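Local coordinates for protein leucine--tRNA ligase (Agrobacterium radiobacter, PDB 5AH5) that probably catalyses the ATP-dependent attachment of leucine to tRNA(Leu), releasing AMP and diphosphate, as a zinc-binding class I aminoacyl-tRNA synthetase, at residues Leu137-Tyr142 against Pro426-His431; Gly145-Asp150 against Trp189-Arg194. All coordinates share one frame; numbering follows the deposited sequence.

Contact 1. Residues Leu137-Tyr142 against Pro426-His431; sequences LFLDLY and PIPIIH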
ATOM      1  N   LEU B 137      21.851  -1.031   9.505  1.00 32.10           N
ATOM      2  CA  LEU B 137      21.491  -1.255   8.104  1.00 31.71           C
ATOM      3  C   LEU B 137      22.100  -0.181   7.209  1.00 30.00           C
ATOM      4  O   LEU B 137      22.606  -0.475   6.142  1.00 30.68           O
ATOM      5  CB  LEU B 137      19.971  -1.275   7.917  1.00 35.79           C
ATOM      6  CG  LEU B 137      19.181  -2.505   8.367  1.00 36.00           C
ATOM      7  CD1 LEU B 137      17.772  -2.311   7.818  1.00 38.02           C
ATOM      8  CD2 LEU B 137      19.786  -3.784   7.842  1.00 37.04           C
ATOM      9  N   PHE B 138      22.067   1.084   7.652  1.00 32.21           N
ATOM     10  CA  PHE B 138      22.643   2.166   6.819  1.00 28.17           C
ATOM     11  C   PHE B 138      24.115   1.881   6.563  1.00 27.22           C
ATOM     12  O   PHE B 138      24.585   2.007   5.419  1.00 26.25           O
ATOM     13  CB  PHE B 138      22.452   3.490   7.500  1.00 28.60           C
ATOM     14  CG  PHE B 138      23.049   4.654   6.765  1.00 31.98           C
ATOM     15  CD1 PHE B 138      24.434   4.899   6.788  1.00 32.99           C
ATOM     16  CD2 PHE B 138      22.229   5.581   6.124  1.00 32.00           C
ATOM     17  CE1 PHE B 138      24.967   5.992   6.103  1.00 32.39           C
ATOM     18  CE2 PHE B 138      22.766   6.690   5.493  1.00 32.27           C
ATOM     19  CZ  PHE B 138      24.130   6.881   5.468  1.00 33.17           C
ATOM     20  N   LEU B 139      24.839   1.486   7.614  1.00 28.80           N
ATOM     21  CA  LEU B 139      26.304   1.249   7.471  1.00 32.31           C
ATOM     22  C   LEU B 139      26.620   0.047   6.616  1.00 33.79           C
ATOM     23  O   LEU B 139      27.593   0.065   5.826  1.00 37.49           O
ATOM     24  CB  LEU B 139      26.993   1.161   8.838  1.00 30.99           C
ATOM     25  CG  LEU B 139      27.001   2.520   9.535  1.00 32.27           C
ATOM     26  CD1 LEU B 139      27.558   2.397  10.939  1.00 34.72           C
ATOM     27  CD2 LEU B 139      27.801   3.555   8.744  1.00 31.57           C
ATOM     28  N   ASP B 140      25.778  -0.981   6.704  1.00 35.63           N
ATOM     29  CA  ASP B 140      25.904  -2.130   5.742  1.00 34.30           C
ATOM     30  C   ASP B 140      25.707  -1.699   4.293  1.00 33.14           C
ATOM     31  O   ASP B 140      26.571  -1.945   3.415  1.00 34.19           O
ATOM     32  CB  ASP B 140      25.037  -3.294   6.182  1.00 36.86           C
ATOM     33  CG  ASP B 140      25.414  -4.612   5.515  1.00 47.21           C
ATOM     34  OD1 ASP B 140      26.568  -4.791   5.075  1.00 48.09           O
ATOM     35  OD2 ASP B 140      24.509  -5.471   5.398  1.00 50.88           O
ATOM     36  N   LEU B 141      24.654  -0.941   4.024  1.00 33.65           N
ATOM     37  CA  LEU B 141      24.426  -0.465   2.655  1.00 31.52           C
ATOM     38  C   LEU B 141      25.519   0.490   2.190  1.00 33.37           C
ATOM     39  O   LEU B 141      25.882   0.500   0.994  1.00 33.17           O
ATOM     40  CB  LEU B 141      23.047   0.189   2.520  1.00 34.40           C
ATOM     41  CG  LEU B 141      21.873  -0.795   2.237  1.00 35.63           C
ATOM     42  CD1 LEU B 141      21.564  -1.794   3.350  1.00 36.06           C
ATOM     43  CD2 LEU B 141      20.643   0.051   1.940  1.00 34.97           C
ATOM     44  N   TYR B 142      26.030   1.317   3.121  1.00 31.89           N
ATOM     45  CA  TYR B 142      27.187   2.172   2.831  1.00 32.52           C
ATOM     46  C   TYR B 142      28.444   1.362   2.491  1.00 31.51           C
ATOM     47  O   TYR B 142      29.034   1.597   1.448  1.00 29.80           O
ATOM     48  CB  TYR B 142      27.468   3.123   4.002  1.00 33.70           C
ATOM     49  CG  TYR B 142      28.675   4.024   3.803  1.00 39.82           C
ATOM     50  CD1 TYR B 142      28.758   4.936   2.736  1.00 42.46           C
ATOM     51  CD2 TYR B 142      29.736   3.964   4.690  1.00 46.31           C
ATOM     52  CE1 TYR B 142      29.885   5.747   2.556  1.00 43.49           C
ATOM     53  CE2 TYR B 142      30.854   4.762   4.532  1.00 46.18           C
ATOM     54  CZ  TYR B 142      30.922   5.638   3.476  1.00 46.76           C
ATOM     55  OH  TYR B 142      32.039   6.398   3.417  1.00 50.45           O
ATOM     56  N   PRO B 426      19.599   9.884  13.165  1.00 25.69           N
ATOM     57  CA  PRO B 426      20.890  10.385  12.765  1.00 22.77           C
ATOM     58  C   PRO B 426      21.630   9.505  11.804  1.00 23.72           C
ATOM     59  O   PRO B 426      21.477   8.289  11.850  1.00 26.48           O
ATOM     60  CB  PRO B 426      21.652  10.580  14.113  1.00 26.17           C
ATOM     61  CG  PRO B 426      20.575  10.723  15.123  1.00 23.63           C
ATOM     62  CD  PRO B 426      19.471   9.822  14.629  1.00 28.18           C
ATOM     63  N   ILE B 427      22.356  10.127  10.878  1.00 25.16           N
ATOM     64  CA  ILE B 427      23.212   9.454   9.920  1.00 27.79           C
ATOM     65  C   ILE B 427      24.534   9.100  10.653  1.00 33.14           C
ATOM     66  O   ILE B 427      25.195  10.000  11.129  1.00 27.65           O
ATOM     67  CB  ILE B 427      23.437  10.357   8.732  1.00 27.78           C
ATOM     68  CG1 ILE B 427      22.085  10.496   7.997  1.00 30.96           C
ATOM     69  CG2 ILE B 427      24.564   9.827   7.814  1.00 30.90           C
ATOM     70  CD1 ILE B 427      22.172  11.114   6.606  1.00 34.52           C
ATOM     71  N   PRO B 428      24.870   7.787  10.783  1.00 30.25           N
ATOM     72  CA  PRO B 428      25.926   7.280  11.680  1.00 30.48           C
ATOM     73  C   PRO B 428      27.304   7.340  10.997  1.00 31.11           C
ATOM     74  O   PRO B 428      27.990   6.325  10.755  1.00 31.64           O
ATOM     75  CB  PRO B 428      25.449   5.857  11.979  1.00 27.40           C
ATOM     76  CG  PRO B 428      24.899   5.440  10.644  1.00 28.52           C
ATOM     77  CD  PRO B 428      24.113   6.660  10.180  1.00 29.08           C
ATOM     78  N   ILE B 429      27.656   8.565  10.627  1.00 32.25           N
ATOM     79  CA  ILE B 429      28.860   8.892   9.866  1.00 30.95           C
ATOM     80  C   ILE B 429      29.596  10.025  10.604  1.00 32.22           C
ATOM     81  O   ILE B 429      28.970  10.895  11.266  1.00 31.55           O
ATOM     82  CB  ILE B 429      28.496   9.330   8.468  1.00 31.85           C
ATOM     83  CG1 ILE B 429      27.864   8.157   7.707  1.00 33.96           C
ATOM     84  CG2 ILE B 429      29.722   9.857   7.697  1.00 34.37           C
ATOM     85  CD1 ILE B 429      28.845   7.128   7.189  1.00 34.89           C
ATOM     86  N   ILE B 430      30.919   9.913  10.622  1.00 33.94           N
ATOM     87  CA  ILE B 430      31.772  10.956  11.122  1.00 34.06           C
ATOM     88  C   ILE B 430      32.572  11.523   9.972  1.00 34.26           C
ATOM     89  O   ILE B 430      33.111  10.801   9.209  1.00 30.78           O
ATOM     90  CB  ILE B 430      32.674  10.432  12.237  1.00 38.13           C
ATOM     91  CG1 ILE B 430      31.779  10.153  13.479  1.00 41.20           C
ATOM     92  CG2 ILE B 430      33.743  11.491  12.596  1.00 39.87           C
ATOM     93  CD1 ILE B 430      32.421   9.395  14.633  1.00 40.93           C
ATOM     94  N   HIS B 431      32.639  12.849   9.856  1.00 36.05           N
ATOM     95  CA  HIS B 431      33.430  13.478   8.811  1.00 40.04           C
ATOM     96  C   HIS B 431      34.759  14.029   9.394  1.00 41.37           C
ATOM     97  O   HIS B 431      34.761  14.885  10.326  1.00 35.56           O
ATOM     98  CB  HIS B 431      32.652  14.626   8.180  1.00 41.25           C
ATOM     99  CG  HIS B 431      31.370  14.199   7.526  1.00 44.31           C
ATOM    100  ND1 HIS B 431      31.255  14.042   6.170  1.00 42.85           N
ATOM    101  CD2 HIS B 431      30.146  13.934   8.041  1.00 40.42           C
ATOM    102  CE1 HIS B 431      30.012  13.724   5.870  1.00 43.48           C
ATOM    103  NE2 HIS B 431      29.319  13.663   6.986  1.00 43.34           N
TER
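The carbonyl oxygen of Pro428 accepts a backbone hydrogen bond from Val440, and Leu139 packs against the same atom, its CD2 lying 3.4 Å from Pro428 O. No hydrogen bond joins 137-142 to 426-431, so the join is apolar. Leu139 and the proline ring run past each other in opposite directions, with Leu139 CG 3.8 Å from Pro428 CG. Pro428 is the centre of an inverse gamma turn, closed by a weak bond from Ile429 N to Ile427 O, and the three consecutive side chains of this bend all reach the Phe138 ring. Pro428 CD makes a CH-pi contact over one face of that ring, 4.2 Å from its centroid and displaced toward the rim. Ile427 CG2 lies 3.8 Å from Phe138 CZ, and Ile429 CG1 is 4.0 Å from Phe138 CE1. Phe138 reaches the bend because its CG stands anti to the backbone N (chi1 178°). Ile429 then turns its terminal methyl back (chi2 -78°) toward the helix, where CD1 sits 4.0 Å above the plane of the Tyr142 ring and also touches Leu139 CD2. The tyrosine is held at its far end by a hydrogen bond between its hydroxyl and Thr437 OG1. The contact thus sets Phe138, Leu139 and Tyr142 of helix 128-143 against strand 425-432, which ends in the zinc ligand Cys432, with the axes of helix 137-142 and strand 429-431 at 63°. Trp189 of strand 182-191 meets Phe138 edge-to-face and also packs on Ile427 and Ile429, while Met487 of strand 486-487 touches Phe138, Ile427 and Pro428.

Contact 2. Residues Gly145-Asp150 against Trp189-Arg194; sequences GLIYRD and WFVDIR
Leu146 O receives the amide of Asp192 at 2.9 Å in a nearly straight bond, the N-H pointing at the oxygen at 164°. It is one of three backbone bonds between 145-150 and 189-194, where strands 147-151 and 182-191 pair antiparallel, and it lies just beyond the paired residues. Tyr148 and Phe190 form the hydrogen-bonded pair: Phe190 N reaches Tyr148 O at 2.9 Å, and Tyr148 N returns to Phe190 O at 3.1 Å. Non-hydrogen-bonded pairs flank it, Ile147 with Val191 and Arg149 with Trp189. Just past the pairing, an inverse gamma turn is centred on Asp192. Asn414 ND2 hydrogen-bonds both Asp192 OD1 and Tyr148 OH, tying this turn to the tyrosine. On the sheet face of Ile147, Arg149, Trp189 and Val191, the extended arginine lays its CD over the six-membered ring of Trp189, 3.9 Å from that centroid. Ile147 CG2 approaches the same indole obliquely, 3.6 Å from Trp189 CE3, and Trp189 NE1 is hydrogen-bonded to Asp483 OD2. On the other face, Tyr148 CG sits between its backbone N and carbonyl carbon (chi1 69°), which brings the ring over its neighbour so that Phe190 CB lies against one face, 3.6 Å from Tyr148 CZ. The two rings are nearly parallel, at 18°, but slid apart and scarcely overlapping. Phe190 instead turns its edge to two carbonyls in the plane of its ring, Tyr148 O and Asp150 O, with CE2 3.7 Å from Asp150 O.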
ATOM      1  N   GLY B 145      28.310  -0.149  -1.044  1.00 44.16           N
ATOM      2  CA  GLY B 145      28.124   0.769  -2.159  1.00 43.48           C
ATOM      3  C   GLY B 145      26.688   1.095  -2.544  1.00 43.24           C
ATOM      4  O   GLY B 145      26.489   1.834  -3.471  1.00 45.22           O
ATOM      5  N   LEU B 146      25.687   0.599  -1.825  1.00 43.20           N
ATOM      6  CA  LEU B 146      24.285   0.937  -2.138  1.00 41.65           C
ATOM      7  C   LEU B 146      23.920   2.332  -1.659  1.00 39.20           C
ATOM      8  O   LEU B 146      23.154   3.021  -2.308  1.00 35.12           O
ATOM      9  CB  LEU B 146      23.340  -0.108  -1.557  1.00 47.60           C
ATOM     10  CG  LEU B 146      23.541  -1.416  -2.335  1.00 45.26           C
ATOM     11  CD1 LEU B 146      23.450  -2.618  -1.423  1.00 48.96           C
ATOM     12  CD2 LEU B 146      22.586  -1.480  -3.507  1.00 48.61           C
ATOM     13  N   ILE B 147      24.527   2.770  -0.553  1.00 35.21           N
ATOM     14  CA  ILE B 147      24.390   4.136  -0.094  1.00 34.45           C
ATOM     15  C   ILE B 147      25.708   4.848  -0.355  1.00 34.77           C
ATOM     16  O   ILE B 147      26.802   4.319  -0.025  1.00 36.89           O
ATOM     17  CB  ILE B 147      23.987   4.235   1.393  1.00 36.01           C
ATOM     18  CG1 ILE B 147      22.498   3.865   1.557  1.00 35.76           C
ATOM     19  CG2 ILE B 147      24.228   5.667   1.941  1.00 35.70           C
ATOM     20  CD1 ILE B 147      22.034   3.716   2.993  1.00 35.08           C
ATOM     21  N   TYR B 148      25.578   6.069  -0.878  1.00 33.35           N
ATOM     22  CA  TYR B 148      26.708   6.895  -1.221  1.00 34.93           C
ATOM     23  C   TYR B 148      26.442   8.398  -1.087  1.00 35.10           C
ATOM     24  O   TYR B 148      25.289   8.874  -1.070  1.00 37.97           O
ATOM     25  CB  TYR B 148      27.127   6.524  -2.634  1.00 36.86           C
ATOM     26  CG  TYR B 148      26.119   6.948  -3.688  1.00 37.16           C
ATOM     27  CD1 TYR B 148      26.211   8.205  -4.260  1.00 34.29           C
ATOM     28  CD2 TYR B 148      25.092   6.100  -4.119  1.00 36.33           C
ATOM     29  CE1 TYR B 148      25.340   8.641  -5.213  1.00 36.56           C
ATOM     30  CE2 TYR B 148      24.191   6.539  -5.077  1.00 36.45           C
ATOM     31  CZ  TYR B 148      24.330   7.813  -5.631  1.00 41.56           C
ATOM     32  OH  TYR B 148      23.500   8.348  -6.599  1.00 38.78           O
ATOM     33  N   ARG B 149      27.530   9.152  -1.009  1.00 36.20           N
ATOM     34  CA  ARG B 149      27.487  10.595  -0.879  1.00 35.17           C
ATOM     35  C   ARG B 149      27.836  11.206  -2.171  1.00 37.95           C
ATOM     36  O   ARG B 149      28.741  10.743  -2.812  1.00 39.81           O
ATOM     37  CB  ARG B 149      28.469  11.077   0.187  1.00 38.35           C
ATOM     38  CG  ARG B 149      28.081  12.449   0.751  1.00 43.93           C
ATOM     39  CD  ARG B 149      28.623  12.656   2.144  1.00 45.85           C
ATOM     40  NE  ARG B 149      28.391  14.015   2.620  1.00 44.05           N
ATOM     41  CZ  ARG B 149      29.255  15.020   2.510  1.00 48.41           C
ATOM     42  NH1 ARG B 149      30.450  14.861   1.912  1.00 55.18           N
ATOM     43  NH2 ARG B 149      28.928  16.196   3.007  1.00 42.32           N
ATOM     44  N   ASP B 150      27.122  12.258  -2.577  1.00 42.48           N
ATOM     45  CA  ASP B 150      27.427  12.885  -3.838  1.00 42.86           C
ATOM     46  C   ASP B 150      27.080  14.340  -3.767  1.00 41.71           C
ATOM     47  O   ASP B 150      26.191  14.732  -3.026  1.00 37.97           O
ATOM     48  CB  ASP B 150      26.629  12.188  -4.945  1.00 49.62           C
ATOM     49  CG  ASP B 150      27.047  12.605  -6.368  1.00 54.66           C
ATOM     50  OD1 ASP B 150      28.210  12.975  -6.614  1.00 55.82           O
ATOM     51  OD2 ASP B 150      26.195  12.530  -7.274  1.00 67.10           O
ATOM     52  N   TRP B 189      23.298  12.513   0.875  1.00 31.01           N
ATOM     53  CA  TRP B 189      23.263  11.065   0.873  1.00 29.95           C
ATOM     54  C   TRP B 189      22.138  10.574  -0.040  1.00 30.79           C
ATOM     55  O   TRP B 189      21.042  11.195  -0.109  1.00 29.34           O
ATOM     56  CB  TRP B 189      23.111  10.491   2.290  1.00 28.80           C
ATOM     57  CG  TRP B 189      24.327  10.762   3.123  1.00 30.41           C
ATOM     58  CD1 TRP B 189      24.505  11.800   3.963  1.00 30.33           C
ATOM     59  CD2 TRP B 189      25.519   9.973   3.199  1.00 30.71           C
ATOM     60  NE1 TRP B 189      25.722  11.721   4.557  1.00 34.44           N
ATOM     61  CE2 TRP B 189      26.375  10.613   4.103  1.00 34.62           C
ATOM     62  CE3 TRP B 189      25.950   8.795   2.573  1.00 31.20           C
ATOM     63  CZ2 TRP B 189      27.646  10.107   4.422  1.00 33.93           C
ATOM     64  CZ3 TRP B 189      27.155   8.284   2.861  1.00 32.62           C
ATOM     65  CH2 TRP B 189      28.037   8.954   3.791  1.00 34.37           C
ATOM     66  N   PHE B 190      22.431   9.451  -0.701  1.00 32.03           N
ATOM     67  CA  PHE B 190      21.585   8.828  -1.703  1.00 32.85           C
ATOM     68  C   PHE B 190      21.609   7.315  -1.541  1.00 36.08           C
ATOM     69  O   PHE B 190      22.589   6.748  -0.990  1.00 30.28           O
ATOM     70  CB  PHE B 190      22.154   9.100  -3.090  1.00 33.28           C
ATOM     71  CG  PHE B 190      22.129  10.522  -3.468  1.00 33.37           C
ATOM     72  CD1 PHE B 190      21.019  11.072  -4.064  1.00 35.14           C
ATOM     73  CD2 PHE B 190      23.237  11.336  -3.223  1.00 35.39           C
ATOM     74  CE1 PHE B 190      21.009  12.423  -4.422  1.00 38.20           C
ATOM     75  CE2 PHE B 190      23.229  12.647  -3.571  1.00 35.23           C
ATOM     76  CZ  PHE B 190      22.114  13.201  -4.176  1.00 37.06           C
ATOM     77  N   VAL B 191      20.557   6.659  -2.038  1.00 37.67           N
ATOM     78  CA  VAL B 191      20.584   5.215  -2.272  1.00 34.81           C
ATOM     79  C   VAL B 191      20.443   4.946  -3.764  1.00 35.84           C
ATOM     80  O   VAL B 191      19.621   5.565  -4.450  1.00 32.11           O
ATOM     81  CB  VAL B 191      19.493   4.443  -1.543  1.00 38.31           C
ATOM     82  CG1 VAL B 191      19.971   3.018  -1.297  1.00 36.75           C
ATOM     83  CG2 VAL B 191      19.087   5.115  -0.249  1.00 34.18           C
ATOM     84  N   ASP B 192      21.258   4.017  -4.266  1.00 35.87           N
ATOM     85  CA  ASP B 192      21.301   3.712  -5.693  1.00 37.53           C
ATOM     86  C   ASP B 192      20.121   2.816  -6.127  1.00 33.88           C
ATOM     87  O   ASP B 192      20.289   1.666  -6.435  1.00 35.71           O
ATOM     88  CB  ASP B 192      22.628   3.029  -6.015  1.00 36.40           C
ATOM     89  CG  ASP B 192      22.885   2.894  -7.507  1.00 38.09           C
ATOM     90  OD1 ASP B 192      22.084   3.379  -8.343  1.00 46.12           O
ATOM     91  OD2 ASP B 192      23.900   2.288  -7.841  1.00 41.26           O
ATOM     92  N   ILE B 193      18.927   3.364  -6.102  1.00 38.75           N
ATOM     93  CA  ILE B 193      17.725   2.684  -6.608  1.00 37.10           C
ATOM     94  C   ILE B 193      17.729   2.464  -8.146  1.00 39.57           C
ATOM     95  O   ILE B 193      17.148   1.480  -8.654  1.00 43.57           O
ATOM     96  CB  ILE B 193      16.481   3.438  -6.125  1.00 37.68           C
ATOM     97  CG1 ILE B 193      15.195   2.592  -6.247  1.00 35.41           C
ATOM     98  CG2 ILE B 193      16.346   4.782  -6.824  1.00 39.70           C
ATOM     99  CD1 ILE B 193      14.009   3.292  -5.608  1.00 33.97           C
ATOM    100  N   ARG B 194      18.397   3.348  -8.882  1.00 38.63           N
ATOM    101  CA  ARG B 194      18.545   3.189 -10.338  1.00 38.23           C
ATOM    102  C   ARG B 194      19.124   1.842 -10.728  1.00 37.85           C
ATOM    103  O   ARG B 194      18.677   1.258 -11.702  1.00 41.21           O
ATOM    104  CB  ARG B 194      19.311   4.346 -10.999  1.00 36.80           C
ATOM    105  CG  ARG B 194      18.476   5.605 -11.148  1.00 39.96           C
ATOM    106  CD  ARG B 194      19.278   6.832 -11.596  1.00 40.49           C
ATOM    107  NE  ARG B 194      19.750   6.661 -12.954  1.00 40.72           N
ATOM    108  CZ  ARG B 194      19.069   6.931 -14.069  1.00 42.87           C
ATOM    109  NH1 ARG B 194      17.841   7.438 -14.063  1.00 41.50           N
ATOM    110  NH2 ARG B 194      19.648   6.705 -15.235  1.00 44.14           N
TER

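Overall arrangement
The centres of contacts 1 and 2 lie about 11 Å apart. Their first segments follow each other along the chain, on helix 128-143 and strand 147-151, and contact 2 falls between the segments of contact 1. Leu141 O and Ile147 N, 3.1 Å apart, probably hydrogen-bond across this junction. Trp189 of contact 2 reaches contact 1, its CD1 3.6 Å from Ile427 CD1. Asp483 OD2 bonds both Trp189 NE1 and His431 NE2, so one carboxylate oxygen links segments 189-194 and 426-431. Contact 1 lies toward the zinc site, with the Ile429 side chain about 11 Å from the zinc; contact 2 is nearer the nucleic acid, about 10 Å at nearest atoms against about 24 Å.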